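Long-range contacts in PKD domain (Vibrio anguillarum, PDB 6AEM), which is a calcium-binding beta-sandwich domain of the protease Epp, of otherwise unknown function: residues L19-F24 against T82-P87; A10-K15 against T78-Q83. All blocks are in the same frame, centred on the assembly; numbering follows the deposited sequence. Where two conformers were deposited one is given.

Interaction 1 of 2, residues L19-F24 against T82-P87; sequences LSVSAF and TQVEVP. With ZN (zinc ion), chain F.
Leu19 and Val84 meet through methyl groups, Leu19 CD2 lying 3.9 Å from Val84 CG2, and a second apolar pair, Val21 CG2 and Val84 CG1 at 3.9 Å, continues the contact inward. Val84 thus gives one branch to each partner. Its chi1 of -65° sets CG1 anti to the carbonyl carbon, on the side of Val21, and leaves CG2 for Leu19; the side chains of Val21 and Val84 cross at about a right angle. Leu19 CD2 also rests on the backbone, 3.8 Å from Glu85 O, which completes the tight part. No hydrogen bond joins the segments, and between them the two valines meet only through methyls.

The packing thins from Val86 onward, where Leu19 CD2 comes 4.0 Å from the backbone N of Val86. On this exposed side the Glu85 side chain leaves the contact and chelates a zinc ion through both carboxylate oxygens, OE1 at 2.2 Å and OE2 at 2.3 Å from the metal, with three waters also bound to it.

Val21 also touches Leu14 of strand 12-17 and Trp54 of strand 53-55, while Val84 packs on Tyr62 of strand 60-70; Tyr56 touches both valines, joining the two sheets at this end.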
loop_
_atom_site.group_PDB
_atom_site.type_symbol
_atom_site.label_atom_id
_atom_site.label_comp_id
_atom_site.label_asym_id
_atom_site.label_seq_id
_atom_site.Cartn_x
_atom_site.Cartn_y
_atom_site.Cartn_z
ATOM N N LEU A 19 8.698 -5.212 -14.213
ATOM C CA LEU A 19 8.864 -4.049 -13.360
ATOM C C LEU A 19 7.551 -3.374 -13.012
ATOM O O LEU A 19 7.576 -2.383 -12.278
ATOM C CB LEU A 19 9.772 -3.027 -14.038
ATOM C CG LEU A 19 11.194 -3.484 -14.372
ATOM C CD1 LEU A 19 11.961 -2.374 -15.052
ATOM C CD2 LEU A 19 11.962 -3.952 -13.151
ATOM N N SER A 20 6.413 -3.843 -13.538
ATOM C CA SER A 20 5.120 -3.235 -13.234
ATOM C C SER A 20 4.491 -3.948 -12.050
ATOM O O SER A 20 4.593 -5.168 -11.920
ATOM C CB SER A 20 4.161 -3.318 -14.424
ATOM O OG SER A 20 4.616 -2.516 -15.501
ATOM N N VAL A 21 3.809 -3.181 -11.211
ATOM C CA VAL A 21 3.212 -3.681 -9.976
ATOM C C VAL A 21 1.794 -3.139 -9.856
ATOM O O VAL A 21 1.515 -2.003 -10.249
ATOM C CB VAL A 21 4.063 -3.296 -8.738
ATOM C CG1 VAL A 21 3.544 -3.959 -7.464
ATOM C CG2 VAL A 21 5.523 -3.682 -8.956
ATOM N N SER A 22 0.893 -3.973 -9.353
ATOM C CA SER A 22 -0.466 -3.569 -9.016
ATOM C C SER A 22 -0.753 -3.994 -7.583
ATOM O O SER A 22 -0.270 -5.025 -7.123
ATOM C CB SER A 22 -1.505 -4.246 -9.954
ATOM O OG SER A 22 -1.457 -3.749 -11.277
ATOM N N ALA A 23 -1.539 -3.198 -6.870
ATOM C CA ALA A 23 -1.873 -3.490 -5.483
ATOM C C ALA A 23 -3.308 -3.987 -5.372
ATOM O O ALA A 23 -4.228 -3.412 -5.971
ATOM C CB ALA A 23 -1.711 -2.247 -4.617
ATOM N N PHE A 24 -3.482 -5.039 -4.579
ATOM C CA PHE A 24 -4.793 -5.471 -4.124
ATOM C C PHE A 24 -4.861 -4.996 -2.686
ATOM O O PHE A 24 -4.047 -5.406 -1.869
ATOM C CB PHE A 24 -4.962 -7.000 -4.177
ATOM C CG PHE A 24 -4.636 -7.629 -5.508
ATOM C CD1 PHE A 24 -5.180 -7.141 -6.663
ATOM C CD2 PHE A 24 -3.792 -8.743 -5.582
ATOM C CE1 PHE A 24 -4.883 -7.727 -7.878
ATOM C CE2 PHE A 24 -3.502 -9.332 -6.806
ATOM C CZ PHE A 24 -4.039 -8.809 -7.928
ATOM N N THR A 82 9.212 -6.333 -1.719
ATOM C CA THR A 82 8.923 -6.962 -2.994
ATOM C C THR A 82 10.197 -6.938 -3.820
ATOM O O THR A 82 11.097 -6.126 -3.607
ATOM C CB THR A 82 7.758 -6.240 -3.708
ATOM O OG1 THR A 82 7.314 -7.030 -4.815
ATOM C CG2 THR A 82 8.143 -4.849 -4.172
ATOM N N GLN A 83 10.260 -7.848 -4.764
ATOM C CA GLN A 83 11.382 -7.925 -5.686
ATOM C C GLN A 83 10.836 -7.849 -7.098
ATOM O O GLN A 83 9.879 -8.556 -7.438
ATOM C CB GLN A 83 12.176 -9.221 -5.501
ATOM C CG GLN A 83 12.882 -9.343 -4.149
ATOM C CD GLN A 83 11.967 -9.735 -2.998
ATOM O OE1 GLN A 83 11.053 -10.557 -3.160
ATOM N NE2 GLN A 83 12.197 -9.127 -1.825
ATOM N N VAL A 84 11.436 -7.001 -7.922
ATOM C CA VAL A 84 11.068 -6.913 -9.326
ATOM C C VAL A 84 12.317 -7.118 -10.158
ATOM O O VAL A 84 13.416 -6.710 -9.768
ATOM C CB VAL A 84 10.342 -5.605 -9.708
ATOM C CG1 VAL A 84 9.001 -5.537 -8.996
ATOM C CG2 VAL A 84 11.180 -4.386 -9.404
ATOM N N GLU A 85 12.142 -7.781 -11.284
ATOM C CA GLU A 85 13.226 -8.097 -12.189
ATOM C C GLU A 85 12.833 -7.632 -13.578
ATOM O O GLU A 85 11.658 -7.634 -13.933
ATOM C CB GLU A 85 13.445 -9.615 -12.267
ATOM C CG GLU A 85 13.707 -10.291 -10.935
ATOM C CD GLU A 85 13.393 -11.770 -10.977
ATOM O OE1 GLU A 85 13.574 -12.398 -12.041
ATOM O OE2 GLU A 85 12.920 -12.300 -9.958
ATOM N N VAL A 86 13.829 -7.221 -14.354
ATOM C CA VAL A 86 13.551 -6.935 -15.766
ATOM C C VAL A 86 13.118 -8.226 -16.449
ATOM O O VAL A 86 13.693 -9.297 -16.170
ATOM C CB VAL A 86 14.786 -6.335 -16.461
ATOM C CG1 VAL A 86 15.284 -5.105 -15.714
ATOM C CG2 VAL A 86 15.889 -7.367 -16.595
ATOM N N PRO A 87 12.120 -8.202 -17.340
ATOM C CA PRO A 87 11.670 -9.434 -18.003
ATOM C C PRO A 87 12.761 -10.127 -18.829
ATOM O O PRO A 87 12.744 -11.352 -18.998
ATOM C CB PRO A 87 10.584 -8.949 -18.966
ATOM C CG PRO A 87 10.135 -7.646 -18.455
ATOM C CD PRO A 87 11.299 -7.036 -17.702
ATOM O OXT PRO A 87 13.690 -9.489 -19.364
HETATM ZN ZN ZN F . 13.090 -14.321 -10.989
HETATM O O HOH W 1 13.679 -14.222 -13.127
HETATM O O HOH W 2 11.471 -14.417 -13.003
HETATM O O HOH W 3 13.097 -14.649 -8.595
#

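Interaction 2 of 2, residues A10-K15 against T78-Q83; sequences ANFELK and TTRTTQ
Arg80, Phe12 and Thr78 bury the most surface where the two sheets of the PKD-domain beta-sandwich, an immunoglobulin-like fold, come together at neighbouring edges. Strand 12-15 and strand 78-83 run in nearly the same direction, 25° apart, but their axes come no closer than 8.7 Å. That spacing is too wide for a shared backbone hydrogen-bond pattern, and all three hydrogen bonds across the contact have side-chain donors.

Arg80 crosses the gap as an extended chain from CG to NE. Its methylene carbon CD sits over one face of the Phe12 ring, 4.1 Å from the centroid, a CH-pi contact. The guanidinium stands above the ring, nearly on its normal; with CZ 5.7 Å from the Phe12 centroid, any cation-pi attraction is weak. The two planes are steeply inclined, at 81°. From there, NE donates to Phe12 O at 2.8 Å, approaching tilted from the carbonyl plane. In one of the two deposited conformers of Asn11, NH2 donates to Asn11 OD1 at 3.0 Å, on a lone pair in the amide carbonyl plane. With that conformer the two bonds would limit rotation of the guanidinium; the NE bond does not depend on it.

A chi1 of 65° puts Phe12 CG between its own backbone N and carbonyl carbon, which lays the ring face under the Arg80 methylenes. Thr78 O lies at the ring edge, 3.5 Å from Phe12 CE2, and Trp39 meets the ring edge-to-face.

Farther along, Leu14 CD1 packs against Thr82 CB at 3.8 Å with the threonine hydroxyl oxygen close by, the side chains crossing at about a right angle. At the other end, Thr78 OG1 donates to Ala10 O over 2.7 Å, its oxygen standing above the carbonyl plane rather than on a lone pair.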
loop_
_atom_site.group_PDB
_atom_site.type_symbol
_atom_site.label_atom_id
_atom_site.label_comp_id
_atom_site.label_asym_id
_atom_site.label_seq_id
_atom_site.Cartn_x
_atom_site.Cartn_y
_atom_site.Cartn_z
ATOM N N ALA A 10 -4.537 -2.168 8.044
ATOM C CA ALA A 10 -3.829 -1.928 6.790
ATOM C C ALA A 10 -3.274 -3.248 6.273
ATOM O O ALA A 10 -2.553 -3.949 6.988
ATOM C CB ALA A 10 -2.677 -0.946 6.961
ATOM N N ASN A 11 -3.660 -3.621 5.061
ATOM C CA ASN A 11 -3.101 -4.819 4.456
ATOM C C ASN A 11 -3.290 -4.775 2.955
ATOM O O ASN A 11 -4.190 -4.115 2.447
ATOM C CB ASN A 11 -3.745 -6.080 5.006
ATOM C CG ASN A 11 -2.998 -7.312 4.595
ATOM O OD1 ASN A 11 -1.797 -7.267 4.291
ATOM N ND2 ASN A 11 -3.693 -8.429 4.580
ATOM N N PHE A 12 -2.421 -5.507 2.257
ATOM C CA PHE A 12 -2.418 -5.513 0.804
ATOM C C PHE A 12 -1.614 -6.705 0.319
ATOM O O PHE A 12 -0.879 -7.337 1.080
ATOM C CB PHE A 12 -1.890 -4.174 0.242
ATOM C CG PHE A 12 -0.435 -3.895 0.576
ATOM C CD1 PHE A 12 0.573 -4.287 -0.297
ATOM C CD2 PHE A 12 -0.083 -3.222 1.737
ATOM C CE1 PHE A 12 1.918 -4.043 0.008
ATOM C CE2 PHE A 12 1.234 -2.961 2.029
ATOM C CZ PHE A 12 2.230 -3.373 1.162
ATOM N N GLU A 13 -1.741 -6.962 -0.972
ATOM C CA GLU A 13 -0.924 -7.910 -1.696
ATOM C C GLU A 13 -0.525 -7.244 -2.993
ATOM O O GLU A 13 -1.311 -6.497 -3.578
ATOM C CB GLU A 13 -1.749 -9.143 -1.990
ATOM C CG GLU A 13 -1.078 -10.209 -2.833
ATOM C CD GLU A 13 -1.944 -11.466 -2.997
ATOM O OE1 GLU A 13 -2.886 -11.658 -2.212
ATOM O OE2 GLU A 13 -1.699 -12.324 -3.914
ATOM N N LEU A 14 0.680 -7.551 -3.462
ATOM C CA LEU A 14 1.180 -7.002 -4.714
ATOM C C LEU A 14 1.181 -8.047 -5.817
ATOM O O LEU A 14 1.484 -9.218 -5.585
ATOM C CB LEU A 14 2.600 -6.461 -4.543
ATOM C CG LEU A 14 2.705 -5.401 -3.448
ATOM C CD1 LEU A 14 4.156 -4.989 -3.270
ATOM C CD2 LEU A 14 1.849 -4.210 -3.797
ATOM N N LYS A 15 0.875 -7.583 -7.013
ATOM C CA LYS A 15 0.952 -8.378 -8.226
ATOM C C LYS A 15 2.056 -7.781 -9.083
ATOM O O LYS A 15 1.966 -6.614 -9.491
ATOM C CB LYS A 15 -0.400 -8.338 -8.945
ATOM C CG LYS A 15 -0.438 -8.939 -10.344
ATOM C CD LYS A 15 -1.890 -9.001 -10.774
ATOM C CE LYS A 15 -2.131 -9.388 -12.213
ATOM N NZ LYS A 15 -3.606 -9.292 -12.446
ATOM N N THR A 78 1.195 -0.768 7.303
ATOM C CA THR A 78 1.733 -2.093 6.988
ATOM C C THR A 78 2.691 -1.955 5.825
ATOM O O THR A 78 2.408 -1.229 4.880
ATOM C CB THR A 78 0.637 -3.120 6.728
ATOM O OG1 THR A 78 -0.100 -3.300 7.939
ATOM C CG2 THR A 78 1.225 -4.449 6.261
ATOM N N THR A 79 3.834 -2.635 5.914
ATOM C CA THR A 79 4.813 -2.594 4.828
ATOM C C THR A 79 5.165 -4.011 4.398
ATOM O O THR A 79 5.094 -4.942 5.184
ATOM C CB THR A 79 6.106 -1.818 5.167
ATOM O OG1 THR A 79 6.971 -2.618 5.985
ATOM C CG2 THR A 79 5.807 -0.500 5.889
ATOM N N ARG A 80 5.611 -4.169 3.148
ATOM C CA ARG A 80 6.053 -5.462 2.627
ATOM C C ARG A 80 7.209 -5.222 1.664
ATOM O O ARG A 80 7.140 -4.320 0.830
ATOM C CB ARG A 80 4.963 -6.208 1.858
ATOM C CG ARG A 80 3.690 -6.475 2.613
ATOM C CD ARG A 80 2.734 -7.258 1.668
ATOM N NE ARG A 80 1.588 -7.767 2.408
ATOM C CZ ARG A 80 1.636 -8.785 3.246
ATOM N NH1 ARG A 80 2.740 -9.503 3.381
ATOM N NH2 ARG A 80 0.525 -9.116 3.892
ATOM N N THR A 81 8.252 -6.066 1.751
ATOM C CA THR A 81 9.261 -6.053 0.692
ATOM C C THR A 81 8.726 -6.769 -0.558
ATOM O O THR A 81 7.889 -7.686 -0.485
ATOM C CB THR A 81 10.591 -6.676 1.151
ATOM O OG1 THR A 81 10.368 -8.013 1.636
ATOM C CG2 THR A 81 11.249 -5.805 2.225
ATOM N N THR A 82 9.212 -6.333 -1.719
ATOM C CA THR A 82 8.923 -6.962 -2.994
ATOM C C THR A 82 10.197 -6.938 -3.820
ATOM O O THR A 82 11.097 -6.126 -3.607
ATOM C CB THR A 82 7.758 -6.240 -3.708
ATOM O OG1 THR A 82 7.314 -7.030 -4.815
ATOM C CG2 THR A 82 8.143 -4.849 -4.172
ATOM N N GLN A 83 10.260 -7.848 -4.764
ATOM C CA GLN A 83 11.382 -7.925 -5.686
ATOM C C GLN A 83 10.836 -7.849 -7.098
ATOM O O GLN A 83 9.879 -8.556 -7.438
ATOM C CB GLN A 83 12.176 -9.221 -5.501
ATOM C CG GLN A 83 12.882 -9.343 -4.149
ATOM C CD GLN A 83 11.967 -9.735 -2.998
ATOM O OE1 GLN A 83 11.053 -10.557 -3.160
ATOM N NE2 GLN A 83 12.197 -9.127 -1.825
#

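Both interactions bring strand 75-84 against the three-stranded sheet. Interaction 1 joins the start of strand 20-25, with Leu19 before it, to the end of strand 75-84 and the tail after it; interaction 2 uses the edge neighbour 12-17. Interaction 2 lies nearer the middle, its centre about 6 Å from the chain centre against about 13 Å, and buries more surface, 386 Å² against 251 Å². Each is only partly buried. Interaction 1 is aliphatic, with a metal-bound carboxylate at its exposed margin, whereas interaction 2 combines apolar packing with side-chain bonds to carbonyl oxygens. The ranges share Thr82 and Gln83, Thr82 packing on Leu14 only in interaction 2; backbone bonding between strands 12-17 and 20-25 couples the contacts.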